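3'3'-cGAMP-specific phosphodiesterase 3 (Vibrio cholerae O1 biovar El Tor str. N16961, PDB 5Z7C) is a bacterial protein of the HD-domain superfamily, with one partial and one fuller HD-domain match in a largely helical chain. Local coordinates at residues Ser173-Trp178 and Ile198-Gln203. The protein carries 2 engineered substitutions. Residues are numbered along the deposited sequence; the frame is centred on the assembly and turned at random.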
# COMPACT_ATOMS: atom_id res chain seq x y z
N SER A 173 2.96 9.21 16.56
CA SER A 173 4.04 9.21 17.51
C SER A 173 4.87 7.97 17.37
O SER A 173 5.56 7.61 18.27
CB SER A 173 3.50 9.31 18.90
OG SER A 173 2.96 10.59 19.13
N LEU A 174 4.83 7.36 16.22
CA LEU A 174 5.50 6.11 16.05
C LEU A 174 6.95 6.30 16.33
O LEU A 174 7.59 5.46 16.89
CB LEU A 174 5.33 5.67 14.62
CG LEU A 174 5.98 4.41 14.12
CD1 LEU A 174 5.44 3.26 14.85
CD2 LEU A 174 5.78 4.22 12.69
N ASP A 175 7.48 7.43 15.92
CA ASP A 175 8.90 7.64 15.89
C ASP A 175 9.43 8.38 17.09
O ASP A 175 10.56 8.80 17.11
CB ASP A 175 9.30 8.30 14.60
CG ASP A 175 9.31 7.34 13.46
OD1 ASP A 175 10.02 6.34 13.54
OD2 ASP A 175 8.61 7.57 12.47
N GLU A 176 8.60 8.54 18.09
CA GLU A 176 9.06 9.01 19.35
C GLU A 176 9.83 7.91 20.02
O GLU A 176 9.69 6.75 19.72
CB GLU A 176 7.90 9.45 20.19
CG GLU A 176 6.94 10.32 19.46
CD GLU A 176 7.37 11.76 19.36
OE1 GLU A 176 8.56 12.03 19.45
OE2 GLU A 176 6.51 12.62 19.19
N HIS A 177 10.68 8.32 20.95
CA HIS A 177 11.61 7.44 21.60
C HIS A 177 11.42 7.64 23.07
O HIS A 177 11.00 8.69 23.50
CB HIS A 177 13.02 7.84 21.26
CG HIS A 177 13.46 7.41 19.90
ND1 HIS A 177 12.73 6.54 19.13
CD2 HIS A 177 14.56 7.70 19.18
CE1 HIS A 177 13.35 6.33 18.00
NE2 HIS A 177 14.47 7.02 18.00
N TRP A 178 11.75 6.63 23.84
CA TRP A 178 11.46 6.61 25.25
C TRP A 178 12.15 7.74 25.94
O TRP A 178 11.58 8.38 26.80
CB TRP A 178 11.96 5.31 25.80
CG TRP A 178 11.62 5.09 27.18
CD1 TRP A 178 12.47 4.92 28.20
CD2 TRP A 178 10.32 4.97 27.73
NE1 TRP A 178 11.80 4.73 29.35
CE2 TRP A 178 10.46 4.76 29.09
CE3 TRP A 178 9.04 5.04 27.20
CZ2 TRP A 178 9.39 4.60 29.92
CZ3 TRP A 178 7.99 4.90 28.03
CH2 TRP A 178 8.16 4.68 29.37
N ILE A 198 4.55 0.15 21.41
CA ILE A 198 4.46 -1.22 20.99
C ILE A 198 4.82 -1.37 19.55
O ILE A 198 5.50 -2.28 19.17
CB ILE A 198 3.04 -1.73 21.18
CG1 ILE A 198 2.66 -1.67 22.64
CG2 ILE A 198 2.91 -3.14 20.72
CD1 ILE A 198 1.24 -1.88 22.86
N ALA A 199 4.30 -0.47 18.74
CA ALA A 199 4.52 -0.56 17.33
C ALA A 199 5.94 -0.38 16.93
O ALA A 199 6.44 -1.13 16.13
CB ALA A 199 3.68 0.42 16.63
N LEU A 200 6.60 0.62 17.47
CA LEU A 200 7.97 0.86 17.11
C LEU A 200 8.83 -0.28 17.52
O LEU A 200 9.69 -0.72 16.79
CB LEU A 200 8.47 2.12 17.79
CG LEU A 200 9.92 2.53 17.60
CD1 LEU A 200 10.12 2.80 16.19
CD2 LEU A 200 10.29 3.73 18.38
N LEU A 201 8.60 -0.75 18.71
CA LEU A 201 9.35 -1.86 19.21
C LEU A 201 9.10 -3.07 18.38
O LEU A 201 10.00 -3.79 18.04
CB LEU A 201 8.92 -2.13 20.63
CG LEU A 201 9.38 -3.45 21.20
CD1 LEU A 201 10.79 -3.68 20.91
CD2 LEU A 201 9.15 -3.41 22.63
N ALA A 202 7.84 -3.28 18.05
CA ALA A 202 7.49 -4.45 17.29
C ALA A 202 8.19 -4.38 15.99
O ALA A 202 8.68 -5.36 15.49
CB ALA A 202 6.06 -4.45 17.06
N GLN A 203 8.18 -3.20 15.41
CA GLN A 203 8.74 -2.99 14.10
C GLN A 203 10.22 -3.22 14.01
O GLN A 203 10.68 -3.85 13.10
CB GLN A 203 8.45 -1.56 13.70
CG GLN A 203 9.09 -1.12 12.45
CD GLN A 203 9.15 0.34 12.37
OE1 GLN A 203 8.16 1.01 12.56
NE2 GLN A 203 10.32 0.86 12.11
O HOH W 1 10.25 4.21 11.78
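Leu-200 projects from its helix into the bend of the loop 173-178, where its CD2 methyl lies 3.4 Å from Glu-176 O. A branched aliphatic side chain suits this place because its CB, CG and both methyls also lie against Leu-174 O. Its CG stands anti to the backbone N (chi1 177°), and with chi2 at 63° CD2 becomes the methyl that reaches Glu-176 O. The bend is a type I beta turn, closed by Glu-176 N donating to Ser-173 O at 3.2 Å. Beyond it, the flat His-177 ring can turn its edge to the same CD2, ND1 lying 3.8 Å from the methyl, while stacking on Trp-228.

Leu-174 answers from the loop: its CD1 sits 3.8 Å from Ala-199 CB, where the small alanine lets the leucine come close to the helix backbone. Its other methyl, CD2, faces Gln-203 OE1, and these side chains cross at about a right angle. At the partly exposed margin the extended side chain of Gln-203 brings its amide to a water, which weakly accepts from NE2 and donates to the Asp-175 carboxylate, 2.8 Å from OD1.

Within the first, partial HD domain the loop thus packs on helix 194-211, the next in the chain, whose Leu-201 touches helix 231-242, Ala-202 and Gln-203 helix 43-56, and Ile-198 both.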